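Local coordinates for protein D-galactonate dehydratase family member SEN1436 (Salmonella enterica subsp. enterica serovar Enteritidis, PDB 3TW9) that catalyses, with low activity in vitro, the magnesium-dependent dehydration of D-gluconate to 2-dehydro-3-deoxy-D-gluconate, and belongs to the mandelate racemase/muconate lactonizing enzyme family, at residues C[148-153]-C[270-275]; C[234-239]-C[243-248]; C[222-227]-C[247-252]. All blocks are in the same frame, centred on the assembly; numbering follows the deposited sequence.

Interaction 1: C[148-153]-C[270-275]; sequences PLYCHT and LFYLED
Y150, on strand 147-152, and F271, just ahead of Y272, mark the nearest backbone approach of the two segments, with CA atoms 10.6 Å apart. At that spacing the main chains are not paired, and the contact is made by side chains, Y150 and Y272 above all. Their phenol ends meet: Y272 OH donates to Y150 OH over 2.9 Å. Y150 OH lies near the plane of the Y272 ring, at its edge, whereas Y272 OH approaches the Y150 ring obliquely, 3.1 Å from CE2. The two ring planes stand at 90°, with centroids 5.9 Å apart. In Y272, CG sits between the backbone N and the carbonyl carbon (chi1 65°), and its hydroxyl thereby comes nearer to Y150 than the direction of its CB would suggest. A water in the plane of the Y150 ring links Y150 OH (2.7 Å) to E274 OE1 (2.6 Å), donating to the carboxylate. E274, a magnesium ligand, turns its other oxygen, OE2, to a salt bridge with R321. Around this buried contact, Y150 packs on strand 175-177, Y272 packs on S297 of strand 296-298, and both tyrosines touch I246 of strand 244-248, inside the barrel sheet.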
loop_
_atom_site.group_PDB
_atom_site.type_symbol
_atom_site.label_atom_id
_atom_site.label_comp_id
_atom_site.label_asym_id
_atom_site.label_seq_id
_atom_site.Cartn_x
_atom_site.Cartn_y
_atom_site.Cartn_z
ATOM N N PRO C 148 -1.946 -1.774 21.585
ATOM C CA PRO C 148 -1.683 -0.817 22.656
ATOM C C PRO C 148 -2.418 0.492 22.451
ATOM O O PRO C 148 -2.565 0.979 21.322
ATOM C CB PRO C 148 -0.162 -0.614 22.624
ATOM C CG PRO C 148 0.311 -1.258 21.397
ATOM C CD PRO C 148 -0.708 -2.255 20.951
ATOM N N LEU C 149 -2.915 1.010 23.558
ATOM C CA LEU C 149 -3.751 2.175 23.561
ATOM C C LEU C 149 -3.102 3.304 24.334
ATOM O O LEU C 149 -2.219 3.087 25.183
ATOM C CB LEU C 149 -5.088 1.836 24.234
ATOM C CG LEU C 149 -5.867 0.628 23.764
ATOM C CD1 LEU C 149 -6.993 0.415 24.729
ATOM C CD2 LEU C 149 -6.372 0.760 22.291
ATOM N N TYR C 150 -3.503 4.530 24.002
ATOM C CA TYR C 150 -3.381 5.647 24.919
ATOM C C TYR C 150 -4.752 6.264 25.162
ATOM O O TYR C 150 -5.663 6.140 24.342
ATOM C CB TYR C 150 -2.337 6.714 24.504
ATOM C CG TYR C 150 -2.677 7.727 23.410
ATOM C CD1 TYR C 150 -3.146 9.007 23.730
ATOM C CD2 TYR C 150 -2.415 7.432 22.065
ATOM C CE1 TYR C 150 -3.401 9.956 22.732
ATOM C CE2 TYR C 150 -2.672 8.387 21.051
ATOM C CZ TYR C 150 -3.146 9.638 21.404
ATOM O OH TYR C 150 -3.375 10.591 20.430
ATOM N N CYS C 151 -4.881 6.896 26.317
ATOM C CA CYS C 151 -6.106 7.597 26.672
ATOM C C CYS C 151 -5.750 8.995 27.114
ATOM O O CYS C 151 -4.585 9.311 27.409
ATOM C CB CYS C 151 -6.799 6.861 27.816
ATOM S SG CYS C 151 -5.735 6.799 29.260
ATOM N N HIS C 152 -6.782 9.813 27.208
ATOM C CA HIS C 152 -6.690 11.195 27.628
ATOM C C HIS C 152 -6.830 11.276 29.145
ATOM O O HIS C 152 -7.450 10.401 29.748
ATOM C CB HIS C 152 -7.832 11.972 26.980
ATOM C CG HIS C 152 -7.766 12.029 25.482
ATOM N ND1 HIS C 152 -8.610 12.828 24.739
ATOM C CD2 HIS C 152 -6.947 11.418 24.591
ATOM C CE1 HIS C 152 -8.334 12.683 23.454
ATOM N NE2 HIS C 152 -7.337 11.826 23.337
ATOM N N THR C 153 -6.248 12.310 29.742
ATOM C CA THR C 153 -6.291 12.503 31.191
ATOM C C THR C 153 -6.866 13.867 31.564
ATOM O O THR C 153 -6.373 14.509 32.496
ATOM C CB THR C 153 -4.885 12.306 31.847
ATOM O OG1 THR C 153 -3.961 13.290 31.357
ATOM C CG2 THR C 153 -4.323 10.905 31.590
ATOM N N LEU C 270 9.073 12.545 25.040
ATOM C CA LEU C 270 7.682 12.279 24.699
ATOM C C LEU C 270 7.578 11.178 23.658
ATOM O O LEU C 270 8.455 11.023 22.811
ATOM C CB LEU C 270 6.985 13.551 24.186
ATOM C CG LEU C 270 6.396 14.468 25.267
ATOM C CD1 LEU C 270 7.463 15.023 26.206
ATOM C CD2 LEU C 270 5.599 15.602 24.645
ATOM N N PHE C 271 6.512 10.401 23.734
ATOM C CA PHE C 271 6.240 9.403 22.706
ATOM C C PHE C 271 5.920 10.113 21.383
ATOM O O PHE C 271 6.402 9.719 20.322
ATOM C CB PHE C 271 5.080 8.514 23.150
ATOM C CG PHE C 271 4.760 7.404 22.200
ATOM C CD1 PHE C 271 5.520 6.249 22.180
ATOM C CD2 PHE C 271 3.665 7.508 21.328
ATOM C CE1 PHE C 271 5.208 5.201 21.290
ATOM C CE2 PHE C 271 3.365 6.474 20.445
ATOM C CZ PHE C 271 4.116 5.327 20.432
ATOM N N TYR C 272 5.093 11.151 21.478
ATOM C CA TYR C 272 5.000 12.137 20.416
ATOM C C TYR C 272 4.451 13.493 20.841
ATOM O O TYR C 272 3.729 13.608 21.835
ATOM C CB TYR C 272 4.324 11.568 19.156
ATOM C CG TYR C 272 2.877 11.145 19.159
ATOM C CD1 TYR C 272 1.829 12.033 19.505
ATOM C CD2 TYR C 272 2.539 9.869 18.684
ATOM C CE1 TYR C 272 0.469 11.616 19.388
ATOM C CE2 TYR C 272 1.236 9.458 18.589
ATOM C CZ TYR C 272 0.204 10.311 18.943
ATOM O OH TYR C 272 -1.095 9.827 18.786
ATOM N N LEU C 273 4.825 14.512 20.063
ATOM C CA LEU C 273 4.244 15.855 20.166
ATOM C C LEU C 273 3.357 16.012 18.942
ATOM O O LEU C 273 3.826 15.840 17.813
ATOM C CB LEU C 273 5.339 16.913 20.130
ATOM C CG LEU C 273 4.923 18.390 20.297
ATOM C CD1 LEU C 273 4.351 18.625 21.708
ATOM C CD2 LEU C 273 6.106 19.291 20.091
ATOM N N GLU C 274 2.087 16.315 19.184
ATOM C CA GLU C 274 1.032 16.201 18.186
ATOM C C GLU C 274 0.545 17.541 17.648
ATOM O O GLU C 274 0.384 18.513 18.396
ATOM C CB GLU C 274 -0.156 15.431 18.773
ATOM C CG GLU C 274 -1.263 15.213 17.761
ATOM C CD GLU C 274 -2.486 14.652 18.371
ATOM O OE1 GLU C 274 -2.409 14.282 19.547
ATOM O OE2 GLU C 274 -3.512 14.559 17.654
ATOM N N ASP C 275 0.273 17.543 16.343
ATOM C CA ASP C 275 -0.185 18.750 15.606
ATOM C C ASP C 275 0.525 20.029 15.990
ATOM O O ASP C 275 -0.115 21.001 16.402
ATOM C CB ASP C 275 -1.701 18.892 15.670
ATOM C CG ASP C 275 -2.405 17.776 14.983
ATOM O OD1 ASP C 275 -1.737 16.875 14.420
ATOM O OD2 ASP C 275 -3.669 17.743 15.030
HETATM O O HOH W 1 -4.160 13.098 21.124
#

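Interaction 2: C[234-239]-C[243-248]; sequences HLRNKL and IEFIHD
F245 and R236 bury the most surface here, and their flat groups lie one on the other. The guanidinium of R236 stacks on one face of the phenyl ring, centres 4.1 Å apart and planes 24° from parallel. CD2 of F245 lies over the middle of the guanidinium, 3.4 Å from R236 CZ, while R236 NH1 is displaced toward the rim of the ring. The arginine chain bends about CB-CG, and its CD also runs along the ring, 3.6 Å from F245 CE2. From this position R236 NH1 donates to I243 O over 2.8 Å; the bond is nearly straight, at 171°, and the oxygen lies close to the guanidinium plane. NH1 also bonds G240 O, and NH2 bonds Y268 O and a water that reaches E244 OE1 and F245 N, so several bonds fix its rotation. I243, third in buried area, sets CG2 4.2 Å from L239 CB, and L235 CB lies 3.9 Å from F245 CE2. The axes of 234-239 and 244-248 run nearly antiparallel, at 164°, with a closest approach of 11.2 Å: an outer helix turning back into the next barrel strand, as in the (beta/alpha)-barrel domain of the enolase superfamily.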
loop_
_atom_site.group_PDB
_atom_site.type_symbol
_atom_site.label_atom_id
_atom_site.label_comp_id
_atom_site.label_asym_id
_atom_site.label_seq_id
_atom_site.Cartn_x
_atom_site.Cartn_y
_atom_site.Cartn_z
ATOM N N HIS C 234 7.656 18.615 35.983
ATOM C CA HIS C 234 6.921 18.110 37.156
ATOM C C HIS C 234 6.466 16.661 37.020
ATOM O O HIS C 234 6.692 15.865 37.917
ATOM C CB HIS C 234 5.698 18.968 37.496
ATOM C CG HIS C 234 4.927 18.440 38.669
ATOM N ND1 HIS C 234 5.339 18.630 39.972
ATOM C CD2 HIS C 234 3.808 17.678 38.737
ATOM C CE1 HIS C 234 4.489 18.038 40.791
ATOM N NE2 HIS C 234 3.553 17.450 40.067
ATOM N N LEU C 235 5.805 16.327 35.913
ATOM C CA LEU C 235 5.319 14.975 35.711
ATOM C C LEU C 235 6.462 13.979 35.625
ATOM O O LEU C 235 6.358 12.894 36.163
ATOM C CB LEU C 235 4.433 14.884 34.455
ATOM C CG LEU C 235 3.082 15.618 34.501
ATOM C CD1 LEU C 235 2.379 15.523 33.173
ATOM C CD2 LEU C 235 2.185 15.117 35.644
ATOM N N ARG C 236 7.560 14.330 34.963
ATOM C CA ARG C 236 8.693 13.394 34.936
ATOM C C ARG C 236 9.342 13.231 36.322
ATOM O O ARG C 236 9.819 12.149 36.666
ATOM C CB ARG C 236 9.738 13.776 33.887
ATOM C CG ARG C 236 9.276 13.503 32.457
ATOM C CD ARG C 236 8.979 12.020 32.234
ATOM N NE ARG C 236 8.867 11.738 30.796
ATOM C CZ ARG C 236 8.316 10.652 30.262
ATOM N NH1 ARG C 236 7.768 9.719 31.045
ATOM N NH2 ARG C 236 8.286 10.510 28.937
ATOM N N ASN C 237 9.330 14.297 37.114
ATOM C CA ASN C 237 9.909 14.229 38.463
ATOM C C ASN C 237 9.122 13.303 39.370
ATOM O O ASN C 237 9.695 12.559 40.169
ATOM C CB ASN C 237 10.035 15.620 39.088
ATOM C CG ASN C 237 11.245 16.397 38.559
ATOM O OD1 ASN C 237 12.167 15.825 37.973
ATOM N ND2 ASN C 237 11.239 17.709 38.768
ATOM N N LYS C 238 7.808 13.328 39.208
ATOM C CA LYS C 238 6.914 12.517 40.014
ATOM C C LYS C 238 6.695 11.096 39.515
ATOM O O LYS C 238 6.548 10.170 40.317
ATOM C CB LYS C 238 5.551 13.225 40.170
ATOM C CG LYS C 238 5.591 14.561 40.913
ATOM C CD LYS C 238 5.644 14.371 42.427
ATOM C CE LYS C 238 5.835 15.703 43.137
ATOM N NZ LYS C 238 5.747 15.571 44.619
ATOM N N LEU C 239 6.663 10.906 38.201
ATOM C CA LEU C 239 6.227 9.628 37.651
ATOM C C LEU C 239 7.344 8.837 36.973
ATOM O O LEU C 239 7.190 7.648 36.727
ATOM C CB LEU C 239 5.016 9.814 36.716
ATOM C CG LEU C 239 3.718 10.326 37.353
ATOM C CD1 LEU C 239 2.829 11.033 36.345
ATOM C CD2 LEU C 239 2.961 9.199 38.050
ATOM N N ILE C 243 6.598 5.492 31.941
ATOM C CA ILE C 243 5.308 5.872 31.347
ATOM C C ILE C 243 5.539 6.680 30.058
ATOM O O ILE C 243 6.392 7.549 30.016
ATOM C CB ILE C 243 4.417 6.654 32.363
ATOM C CG1 ILE C 243 3.045 7.018 31.774
ATOM C CG2 ILE C 243 5.129 7.889 32.929
ATOM C CD1 ILE C 243 2.183 5.809 31.451
ATOM N N GLU C 244 4.791 6.348 29.013
ATOM C CA GLU C 244 4.854 7.104 27.763
ATOM C C GLU C 244 3.870 8.278 27.785
ATOM O O GLU C 244 2.689 8.112 28.131
ATOM C CB GLU C 244 4.590 6.202 26.552
ATOM C CG GLU C 244 5.587 5.062 26.331
ATOM C CD GLU C 244 6.981 5.509 25.869
ATOM O OE1 GLU C 244 7.153 6.651 25.398
ATOM O OE2 GLU C 244 7.922 4.706 25.995
ATOM N N PHE C 245 4.374 9.457 27.413
ATOM C CA PHE C 245 3.603 10.705 27.398
ATOM C C PHE C 245 3.382 11.210 25.985
ATOM O O PHE C 245 4.308 11.205 25.170
ATOM C CB PHE C 245 4.349 11.819 28.133
ATOM C CG PHE C 245 4.395 11.670 29.629
ATOM C CD1 PHE C 245 3.460 10.879 30.307
ATOM C CD2 PHE C 245 5.337 12.381 30.365
ATOM C CE1 PHE C 245 3.497 10.771 31.690
ATOM C CE2 PHE C 245 5.385 12.272 31.765
ATOM C CZ PHE C 245 4.447 11.461 32.414
ATOM N N ILE C 246 2.143 11.597 25.715
ATOM C CA ILE C 246 1.773 12.319 24.496
ATOM C C ILE C 246 1.284 13.715 24.854
ATOM O O ILE C 246 0.589 13.906 25.844
ATOM C CB ILE C 246 0.704 11.519 23.721
ATOM C CG1 ILE C 246 1.408 10.380 22.985
ATOM C CG2 ILE C 246 -0.150 12.416 22.757
ATOM C CD1 ILE C 246 0.539 9.320 22.621
ATOM N N HIS C 247 1.676 14.708 24.061
ATOM C CA HIS C 247 1.150 16.043 24.245
ATOM C C HIS C 247 0.650 16.556 22.916
ATOM O O HIS C 247 1.362 16.473 21.918
ATOM C CB HIS C 247 2.197 17.017 24.818
ATOM C CG HIS C 247 1.639 18.388 25.049
ATOM N ND1 HIS C 247 0.737 18.650 26.059
ATOM C CD2 HIS C 247 1.768 19.540 24.348
ATOM C CE1 HIS C 247 0.381 19.924 26.011
ATOM N NE2 HIS C 247 0.984 20.485 24.975
ATOM N N ASP C 248 -0.550 17.116 22.926
ATOM C CA ASP C 248 -1.174 17.658 21.720
ATOM C C ASP C 248 -1.110 19.186 21.717
ATOM O O ASP C 248 -1.772 19.868 22.505
ATOM C CB ASP C 248 -2.645 17.158 21.682
ATOM C CG ASP C 248 -3.327 17.373 20.348
ATOM O OD1 ASP C 248 -2.691 17.905 19.419
ATOM O OD2 ASP C 248 -4.517 16.986 20.219
HETATM O O HOH W 2 7.206 8.987 26.577
HETATM O O HOH W 3 7.335 5.672 34.796
#

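Interaction 3: C[222-227]-C[247-252]; sequences DAYAKS and HDVHER
Y224 carries R252 over one face of its ring and H247 at its edge. The guanidinium makes a cation-pi contact: R252 CZ stands 4.3 Å from the centroid of the Y224 ring, 24° off the normal and displaced toward the rim. The planes are 45° apart, so this is a tilted approach rather than a flat stack, with R252 NH2 coming 3.4 Å from Y224 CE1. The tyrosine and histidine rings meet rim to rim, and Y224 OH lies 2.7 Å from H247 NE2 in a hydrogen bond. The H247 ring extends to the tyrosine because its CG lies trans to the backbone N (chi1 -178°), and C178 O bonds its ND1, so both ring nitrogens have partners. V249 packs against the same phenol oxygen, its CG2 3.9 Å from Y224 OH.

R252 is steadied by its own segment. Its NH2 donates to D248 O (3.0 Å) in the carbonyl plane, and its NE donates to V249 O (2.9 Å) from above that carbonyl's plane. The backbone N of R252 bonds V249 O from the opposite face, closing a type I' turn from V249 to R252. This turn follows the C-terminal end of a barrel strand, where active sites of (beta/alpha)-barrels lie: D248 binds magnesium, and H250 is probably a proton donor/acceptor.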
loop_
_atom_site.group_PDB
_atom_site.type_symbol
_atom_site.label_atom_id
_atom_site.label_comp_id
_atom_site.label_asym_id
_atom_site.label_seq_id
_atom_site.Cartn_x
_atom_site.Cartn_y
_atom_site.Cartn_z
ATOM N N ASP C 222 1.001 32.094 24.122
ATOM C CA ASP C 222 2.342 32.327 24.648
ATOM C C ASP C 222 2.470 31.859 26.101
ATOM O O ASP C 222 3.465 31.220 26.463
ATOM C CB ASP C 222 2.749 33.782 24.472
ATOM C CG ASP C 222 2.931 34.155 23.005
ATOM O OD1 ASP C 222 4.005 33.868 22.434
ATOM O OD2 ASP C 222 1.996 34.731 22.419
ATOM N N ALA C 223 1.458 32.138 26.926
ATOM C CA ALA C 223 1.410 31.584 28.291
ATOM C C ALA C 223 1.454 30.057 28.242
ATOM O O ALA C 223 2.213 29.427 28.981
ATOM C CB ALA C 223 0.148 32.051 29.035
ATOM N N TYR C 224 0.673 29.487 27.323
ATOM C CA TYR C 224 0.594 28.033 27.139
ATOM C C TYR C 224 1.974 27.458 26.840
ATOM O O TYR C 224 2.426 26.501 27.495
ATOM C CB TYR C 224 -0.416 27.693 26.025
ATOM C CG TYR C 224 -0.151 26.356 25.350
ATOM C CD1 TYR C 224 -0.421 25.143 26.004
ATOM C CD2 TYR C 224 0.415 26.307 24.063
ATOM C CE1 TYR C 224 -0.147 23.921 25.393
ATOM C CE2 TYR C 224 0.699 25.095 23.451
ATOM C CZ TYR C 224 0.425 23.902 24.120
ATOM O OH TYR C 224 0.692 22.692 23.500
ATOM N N ALA C 225 2.650 28.044 25.852
ATOM C CA ALA C 225 3.884 27.466 25.332
ATOM C C ALA C 225 5.017 27.547 26.359
ATOM O O ALA C 225 5.888 26.668 26.410
ATOM C CB ALA C 225 4.284 28.165 24.072
ATOM N N LYS C 226 4.994 28.603 27.172
ATOM C CA LYS C 226 5.997 28.789 28.219
ATOM C C LYS C 226 5.735 27.880 29.414
ATOM O O LYS C 226 6.647 27.632 30.211
ATOM C CB LYS C 226 6.071 30.258 28.652
ATOM C CG LYS C 226 6.605 31.217 27.591
ATOM C CD LYS C 226 6.695 32.637 28.136
ATOM C CE LYS C 226 7.126 33.628 27.071
ATOM N NZ LYS C 226 5.988 33.975 26.198
ATOM N N SER C 227 4.506 27.365 29.516
ATOM C CA SER C 227 4.103 26.527 30.650
ATOM C C SER C 227 4.207 25.023 30.441
ATOM O O SER C 227 4.312 24.270 31.411
ATOM C CB SER C 227 2.690 26.892 31.093
ATOM O OG SER C 227 2.649 28.278 31.390
ATOM N N HIS C 247 1.676 14.708 24.061
ATOM C CA HIS C 247 1.150 16.043 24.245
ATOM C C HIS C 247 0.650 16.556 22.916
ATOM O O HIS C 247 1.362 16.473 21.918
ATOM C CB HIS C 247 2.197 17.017 24.818
ATOM C CG HIS C 247 1.639 18.388 25.049
ATOM N ND1 HIS C 247 0.737 18.650 26.059
ATOM C CD2 HIS C 247 1.768 19.540 24.348
ATOM C CE1 HIS C 247 0.381 19.924 26.011
ATOM N NE2 HIS C 247 0.984 20.485 24.975
ATOM N N ASP C 248 -0.550 17.116 22.926
ATOM C CA ASP C 248 -1.174 17.658 21.720
ATOM C C ASP C 248 -1.110 19.186 21.717
ATOM O O ASP C 248 -1.772 19.868 22.505
ATOM C CB ASP C 248 -2.645 17.158 21.682
ATOM C CG ASP C 248 -3.327 17.373 20.348
ATOM O OD1 ASP C 248 -2.691 17.905 19.419
ATOM O OD2 ASP C 248 -4.517 16.986 20.219
ATOM N N VAL C 249 -0.321 19.738 20.801
ATOM C CA VAL C 249 -0.294 21.195 20.566
ATOM C C VAL C 249 -1.609 21.693 19.916
ATOM O O VAL C 249 -2.021 22.828 20.151
ATOM C CB VAL C 249 0.914 21.561 19.672
ATOM C CG1 VAL C 249 0.986 23.058 19.401
ATOM C CG2 VAL C 249 2.202 21.090 20.330
ATOM N N HIS C 250 -2.219 20.843 19.081
ATOM C CA HIS C 250 -3.536 21.070 18.468
ATOM C C HIS C 250 -3.576 22.393 17.745
ATOM O O HIS C 250 -4.510 23.163 17.928
ATOM C CB HIS C 250 -4.644 21.019 19.543
ATOM C CG HIS C 250 -5.964 20.513 19.052
ATOM N ND1 HIS C 250 -6.902 21.327 18.456
ATOM C CD2 HIS C 250 -6.502 19.269 19.066
ATOM C CE1 HIS C 250 -7.961 20.607 18.126
ATOM N NE2 HIS C 250 -7.746 19.356 18.488
ATOM N N GLU C 251 -2.518 22.674 16.974
ATOM C CA GLU C 251 -2.432 23.856 16.113
ATOM C C GLU C 251 -2.594 25.215 16.825
ATOM O O GLU C 251 -2.939 26.219 16.182
ATOM C CB GLU C 251 -3.372 23.709 14.868
ATOM C CG GLU C 251 -4.922 23.716 15.116
ATOM C CD GLU C 251 -5.772 23.784 13.853
ATOM O OE1 GLU C 251 -7.027 23.877 13.931
ATOM O OE2 GLU C 251 -5.204 23.719 12.758
ATOM N N ARG C 252 -2.303 25.260 18.128
ATOM C CA ARG C 252 -2.653 26.444 18.939
ATOM C C ARG C 252 -1.611 27.576 18.976
ATOM O O ARG C 252 -1.901 28.665 19.484
ATOM C CB ARG C 252 -3.051 26.017 20.365
ATOM C CG ARG C 252 -4.415 25.311 20.412
ATOM C CD ARG C 252 -4.712 24.756 21.805
ATOM N NE ARG C 252 -3.796 23.689 22.230
ATOM C CZ ARG C 252 -3.548 23.365 23.502
ATOM N NH1 ARG C 252 -4.134 24.043 24.488
ATOM N NH2 ARG C 252 -2.699 22.378 23.798
#

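In the fold
Strands 244-248 and 272-274 are parallel neighbours in the barrel sheet and join all three contacts. Interaction 1 touches interaction 2 through a probable hydrogen bond from F271 N to F245 O (2.8 Å), and interaction 3 through another between V249 N and E274 O, also 2.8 Å. Interactions 2 and 3 share H247 and D248 and tie two parts of helix 221-239 to the same strand and the loop after it, their centres about 15 Å apart. Interaction 1 lies inside the barrel and holds the magnesium ligand E274, whose side chain is about 3 Å from that of D248 between nearest atoms. In interaction 2, the nearest side-chain atoms of F245 and E274 are about 11 Å apart.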